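Local coordinates for protein chemotaxis transducer (Pseudomonas aeruginosa, PDB 6GCV) that probably acts as a chemoreceptor for nitrate, which binds directly to its PilJ-type sensor domain and directs chemotaxis, at residues 36-41 with 98-103; 40-45 with 110-115. One frame throughout, in Å; residues are numbered along the deposited sequence.

Contact 1. Residues 36-41 with 98-103; sequences REALQL and AMLDQV. With NA (sodium ion), chain E; ACT (acetate ion), chain G.
Ala38 and Val103 face each other where helices 18-42 and 80-103 pack, both CB atoms directed at the opposite helix. The valine reaches over with one branch: CG1, set anti to the backbone N (chi1 168°), comes to 4.1 Å from Ala38 CB and 3.9 Å from Ala38 O, lying against the backbone as well as the methyl. Leu100 supplies the other neighbour of this methyl through its CD2, 3.9 Å from Ala38 CB, so the small residue is met by two branched side chains. Leu39 starts away from the partner helix, yet its CD2 swings back to 3.9 Å from Val103 CG1, the two side chains crossing obliquely. All four residues are buried, and no hydrogen bond joins the segments. The local axes pass 8.7 Å apart at 27° in the same N-to-C sense, as expected for the first and third helices of an up-down-up-down four-helix bundle, the architecture of this PilJ domain. Phe115 of helix 112-137 also packs on Leu100 and Val103. Arg36 and Glu37 serve polar groups instead. Glu37 O binds the sodium ion at 2.9 Å, in a site that also includes Asp47 and a water. Glu37 OE2, salt-bridged to Lys33, lies 2.5 Å from OXT of an acetate, probably picked up in crystallisation; so short a distance suggests a proton held by one of the acids. Arg36 NH1 gives the acetate a weak hydrogen bond, while NH2 bonds Gln32 and Thr120 of the second subunit.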
loop_
_atom_site.group_PDB
_atom_site.type_symbol
_atom_site.label_atom_id
_atom_site.label_comp_id
_atom_site.label_asym_id
_atom_site.label_seq_id
_atom_site.Cartn_x
_atom_site.Cartn_y
_atom_site.Cartn_z
ATOM N N ARG A 36 9.654 -0.077 3.416
ATOM C CA ARG A 36 10.680 0.098 2.424
ATOM C C ARG A 36 11.620 1.253 2.740
ATOM O O ARG A 36 12.823 1.146 2.573
ATOM C CB ARG A 36 10.146 0.012 1.032
ATOM C CG ARG A 36 9.275 1.027 0.523
ATOM C CD ARG A 36 9.999 2.034 -0.347
ATOM N NE ARG A 36 9.037 2.896 -1.000
ATOM C CZ ARG A 36 9.280 4.079 -1.552
ATOM N NH1 ARG A 36 10.390 4.735 -1.263
ATOM N NH2 ARG A 36 8.249 4.683 -2.182
ATOM N N GLU A 37 11.063 2.362 3.212
ATOM C CA GLU A 37 11.903 3.507 3.578
ATOM C C GLU A 37 12.851 3.147 4.740
ATOM O O GLU A 37 14.027 3.592 4.735
ATOM C CB GLU A 37 11.012 4.687 3.939
ATOM C CG GLU A 37 10.324 5.276 2.735
ATOM C CD GLU A 37 9.193 6.231 3.031
ATOM O OE1 GLU A 37 8.608 6.144 4.119
ATOM O OE2 GLU A 37 8.831 7.066 2.148
ATOM N N ALA A 38 12.347 2.427 5.740
ATOM C CA ALA A 38 13.209 2.037 6.867
ATOM C C ALA A 38 14.315 1.098 6.434
ATOM O O ALA A 38 15.458 1.212 6.899
ATOM C CB ALA A 38 12.365 1.435 7.963
ATOM N N LEU A 39 13.985 0.136 5.558
ATOM C CA LEU A 39 15.005 -0.788 5.062
ATOM C C LEU A 39 16.062 -0.055 4.217
ATOM O O LEU A 39 17.259 -0.373 4.285
ATOM C CB LEU A 39 14.357 -1.916 4.249
ATOM C CG LEU A 39 13.478 -2.859 5.094
ATOM C CD1 LEU A 39 12.585 -3.657 4.157
ATOM C CD2 LEU A 39 14.287 -3.779 5.950
ATOM N N GLN A 40 15.643 0.928 3.450
ATOM C CA GLN A 40 16.594 1.713 2.682
ATOM C C GLN A 40 17.556 2.531 3.592
ATOM O O GLN A 40 18.745 2.656 3.316
ATOM C CB GLN A 40 15.873 2.593 1.694
ATOM C CG GLN A 40 16.809 3.211 0.675
ATOM C CD GLN A 40 16.066 3.688 -0.553
ATOM O OE1 GLN A 40 15.043 3.109 -0.942
ATOM N NE2 GLN A 40 16.562 4.743 -1.173
ATOM N N LEU A 41 17.000 3.061 4.670
ATOM C CA LEU A 41 17.822 3.683 5.715
ATOM C C LEU A 41 18.783 2.656 6.319
ATOM O O LEU A 41 19.969 2.980 6.557
ATOM C CB LEU A 41 16.941 4.318 6.802
ATOM C CG LEU A 41 16.303 5.650 6.374
ATOM C CD1 LEU A 41 15.048 5.994 7.143
ATOM C CD2 LEU A 41 17.333 6.794 6.524
ATOM N N ALA A 98 7.716 1.121 16.615
ATOM C CA ALA A 98 8.978 1.034 17.356
ATOM C C ALA A 98 9.996 0.201 16.570
ATOM O O ALA A 98 11.176 0.495 16.557
ATOM C CB ALA A 98 8.763 0.432 18.718
ATOM N N MET A 99 9.542 -0.847 15.890
ATOM C CA MET A 99 10.445 -1.673 15.088
ATOM C C MET A 99 11.021 -0.864 13.923
ATOM O O MET A 99 12.193 -0.984 13.610
ATOM C CB MET A 99 9.705 -2.865 14.489
ATOM C CG MET A 99 9.272 -3.944 15.452
ATOM S SD MET A 99 8.250 -5.165 14.568
ATOM C CE MET A 99 7.834 -6.197 15.973
ATOM N N LEU A 100 10.189 -0.046 13.274
ATOM C CA LEU A 100 10.663 0.798 12.166
ATOM C C LEU A 100 11.835 1.669 12.574
ATOM O O LEU A 100 12.815 1.783 11.848
ATOM C CB LEU A 100 9.542 1.714 11.639
ATOM C CG LEU A 100 8.433 1.053 10.863
ATOM C CD1 LEU A 100 7.253 1.964 10.682
ATOM C CD2 LEU A 100 8.913 0.626 9.508
ATOM N N ASP A 101 11.711 2.287 13.741
ATOM C CA ASP A 101 12.739 3.152 14.253
ATOM C C ASP A 101 14.057 2.409 14.445
ATOM O O ASP A 101 15.104 2.964 14.212
ATOM C CB ASP A 101 12.250 3.704 15.605
ATOM C CG ASP A 101 13.203 4.695 16.249
ATOM O OD1 ASP A 101 14.263 5.048 15.678
ATOM O OD2 ASP A 101 12.862 5.136 17.367
ATOM N N GLN A 102 13.981 1.160 14.898
ATOM C CA GLN A 102 15.174 0.333 15.087
ATOM C C GLN A 102 15.753 -0.132 13.740
ATOM O O GLN A 102 16.957 -0.064 13.524
ATOM C CB GLN A 102 14.849 -0.869 15.943
ATOM C CG GLN A 102 14.479 -0.493 17.371
ATOM C CD GLN A 102 15.557 0.316 18.051
ATOM O OE1 GLN A 102 15.298 1.417 18.569
ATOM N NE2 GLN A 102 16.760 -0.210 18.073
ATOM N N VAL A 103 14.897 -0.607 12.842
ATOM C CA VAL A 103 15.343 -1.054 11.528
ATOM C C VAL A 103 16.094 0.017 10.808
ATOM O O VAL A 103 17.116 -0.237 10.171
ATOM C CB VAL A 103 14.147 -1.554 10.695
ATOM C CG1 VAL A 103 14.529 -1.758 9.220
ATOM C CG2 VAL A 103 13.617 -2.851 11.304
HETATM NA NA NA E . 14.418 6.086 3.221
HETATM C C ACT G . 10.172 8.275 -0.705
HETATM O O ACT G . 10.599 8.067 -1.885
HETATM O OXT ACT G . 10.453 7.471 0.254
HETATM C CH3 ACT G . 9.140 9.331 -0.454
HETATM O O HOH W 1 13.088 6.829 0.851
#

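Contact 2. Residues 40-45 with 110-115; sequences QLRLGA and VDLRGF
Val110 meets Arg42 with a methyl over the flat of the guanidinium: in the conformer described, CG2 sits above the middle of one face, 3.5 Å from Arg42 CZ. The arginine reaches it because its chain leaves the helix with CG opposite the backbone N (chi1 -166°) and runs extended to NE; the two side chains slide past each other in opposite directions. The polar end of Arg42 is held by two backbone oxygens, NH1 by Val103 O at the end of helix 80-103 and NH2 by Ser108 O in the loop that follows, which fixes how the plane is turned. Asp111 is the N-cap of helix 112-137. Its OD1 accepts from Gly114 N at 3.0 Å, the bond nearly straight (164°) but arriving from well above the carboxylate plane. Leu112 follows, its CB directed at Arg42 and its CD2 4.1 Å from Arg42 CD, the methyl lying neither squarely over the guanidinium nor at its edge. The contact thus joins the entry to and start of the fourth bundle helix to the end of the first, which closes in a Schellman motif: Gly44 has positive phi, Gly44 N bonds Leu41 O, and Ala45 N reaches back to Gln40 O at 3.1 Å. Gln40 NE2 adds a bond to Ala45 O (3.0 Å), with that oxygen close to the plane of the Gln40 amide. Leu112 O accepts from Gln40 NE2 of the second subunit, and Arg113 NH1 bonds Gly46 O there, so this bundle end also lies at the dimer interface. Phe115, buried one turn into the helix, packs on Ala35, Leu39 and Met99.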
loop_
_atom_site.group_PDB
_atom_site.type_symbol
_atom_site.label_atom_id
_atom_site.label_comp_id
_atom_site.label_asym_id
_atom_site.label_seq_id
_atom_site.Cartn_x
_atom_site.Cartn_y
_atom_site.Cartn_z
ATOM N N GLN A 40 15.643 0.928 3.450
ATOM C CA GLN A 40 16.594 1.713 2.682
ATOM C C GLN A 40 17.556 2.531 3.592
ATOM O O GLN A 40 18.745 2.656 3.316
ATOM C CB GLN A 40 15.873 2.593 1.694
ATOM C CG GLN A 40 16.809 3.211 0.675
ATOM C CD GLN A 40 16.066 3.688 -0.553
ATOM O OE1 GLN A 40 15.043 3.109 -0.942
ATOM N NE2 GLN A 40 16.562 4.743 -1.173
ATOM N N LEU A 41 17.000 3.061 4.670
ATOM C CA LEU A 41 17.822 3.683 5.715
ATOM C C LEU A 41 18.783 2.656 6.319
ATOM O O LEU A 41 19.969 2.980 6.557
ATOM C CB LEU A 41 16.941 4.318 6.802
ATOM C CG LEU A 41 16.303 5.650 6.374
ATOM C CD1 LEU A 41 15.048 5.994 7.143
ATOM C CD2 LEU A 41 17.333 6.794 6.524
ATOM N N ARG A 42 18.336 1.437 6.559
ATOM C CA ARG A 42 19.259 0.446 7.098
ATOM C C ARG A 42 20.453 0.197 6.186
ATOM O O ARG A 42 21.571 -0.039 6.651
ATOM C CB ARG A 42 18.525 -0.856 7.402
ATOM C CG ARG A 42 19.348 -1.788 8.261
ATOM C CD ARG A 42 18.547 -2.948 8.823
ATOM N NE ARG A 42 19.292 -3.709 9.785
ATOM C CZ ARG A 42 19.572 -3.296 11.027
ATOM N NH1 ARG A 42 19.013 -2.201 11.499
ATOM N NH2 ARG A 42 20.346 -4.040 11.792
ATOM N N LEU A 43 20.209 0.305 4.893
ATOM C CA LEU A 43 21.215 0.156 3.844
ATOM C C LEU A 43 22.080 1.393 3.635
ATOM O O LEU A 43 23.000 1.364 2.857
ATOM C CB LEU A 43 20.530 -0.247 2.523
ATOM C CG LEU A 43 20.035 -1.700 2.487
ATOM C CD1 LEU A 43 18.903 -1.866 1.470
ATOM C CD2 LEU A 43 21.182 -2.632 2.174
ATOM N N GLY A 44 21.788 2.492 4.331
ATOM C CA GLY A 44 22.612 3.713 4.226
ATOM C C GLY A 44 22.307 4.564 3.025
ATOM O O GLY A 44 23.115 5.455 2.695
ATOM N N ALA A 45 21.159 4.326 2.369
ATOM C CA ALA A 45 20.784 5.094 1.178
ATOM C C ALA A 45 19.425 5.731 1.294
ATOM O O ALA A 45 18.781 6.035 0.290
ATOM C CB ALA A 45 20.859 4.223 -0.069
ATOM N N VAL A 110 18.514 -5.961 15.289
ATOM C CA VAL A 110 17.098 -6.212 15.004
ATOM C C VAL A 110 16.931 -7.606 14.463
ATOM O O VAL A 110 17.893 -8.244 14.038
ATOM C CB VAL A 110 16.503 -5.234 13.974
ATOM C CG1 VAL A 110 16.582 -3.808 14.436
ATOM C CG2 VAL A 110 17.217 -5.371 12.658
ATOM N N ASP A 111 15.690 -8.071 14.457
ATOM C CA ASP A 111 15.328 -9.348 13.827
ATOM C C ASP A 111 14.565 -9.015 12.548
ATOM O O ASP A 111 13.383 -8.674 12.613
ATOM C CB ASP A 111 14.457 -10.147 14.789
ATOM C CG ASP A 111 13.941 -11.445 14.192
ATOM O OD1 ASP A 111 14.191 -11.728 13.011
ATOM O OD2 ASP A 111 13.259 -12.170 14.957
ATOM N N LEU A 112 15.242 -9.062 11.401
ATOM C CA LEU A 112 14.607 -8.610 10.170
ATOM C C LEU A 112 13.468 -9.532 9.711
ATOM O O LEU A 112 12.517 -9.070 9.131
ATOM C CB LEU A 112 15.632 -8.448 9.038
ATOM C CG LEU A 112 16.576 -7.267 9.194
ATOM C CD1 LEU A 112 17.616 -7.321 8.106
ATOM C CD2 LEU A 112 15.809 -5.945 9.165
ATOM N N ARG A 113 13.569 -10.827 10.010
ATOM C CA ARG A 113 12.468 -11.729 9.695
ATOM C C ARG A 113 11.258 -11.440 10.572
ATOM O O ARG A 113 10.113 -11.456 10.104
ATOM C CB ARG A 113 12.878 -13.207 9.876
ATOM C CG ARG A 113 14.076 -13.645 9.053
ATOM C CD ARG A 113 13.621 -14.271 7.772
ATOM N NE ARG A 113 14.709 -14.558 6.856
ATOM C CZ ARG A 113 14.468 -14.856 5.587
ATOM N NH1 ARG A 113 15.447 -15.095 4.773
ATOM N NH2 ARG A 113 13.230 -14.919 5.136
ATOM N N GLY A 114 11.501 -11.124 11.838
ATOM C CA GLY A 114 10.420 -10.736 12.730
ATOM C C GLY A 114 9.757 -9.449 12.262
ATOM O O GLY A 114 8.536 -9.302 12.309
ATOM N N PHE A 115 10.560 -8.511 11.781
ATOM C CA PHE A 115 10.054 -7.256 11.244
ATOM C C PHE A 115 9.132 -7.486 10.043
ATOM O O PHE A 115 8.034 -6.922 9.947
ATOM C CB PHE A 115 11.216 -6.344 10.886
ATOM C CG PHE A 115 10.806 -5.114 10.160
ATOM C CD1 PHE A 115 10.027 -4.160 10.771
ATOM C CD2 PHE A 115 11.192 -4.925 8.844
ATOM C CE1 PHE A 115 9.674 -3.025 10.089
ATOM C CE2 PHE A 115 10.849 -3.772 8.183
ATOM C CZ PHE A 115 10.084 -2.848 8.806
#

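From the N terminus, helix 18-42 supplies the first segment of both contacts, which share Gln40 and Leu41. The chain then passes through helix 48-67 and into helix 80-103, whose last turns return to the starting helix and close contact 1 over 56 residues. A short loop leads on; the residues entering helix 112-137, and its first turn, close contact 2 over 64 residues. The two closures do not nest but cross, both segments of contact 2 lying further toward the C terminus. The contacts adjoin, their centres 6 Å apart, and touch where Gln102 CB packs on Val110 CG1. Together they tie three of the four helices at one end of the bundle, beside the second subunit.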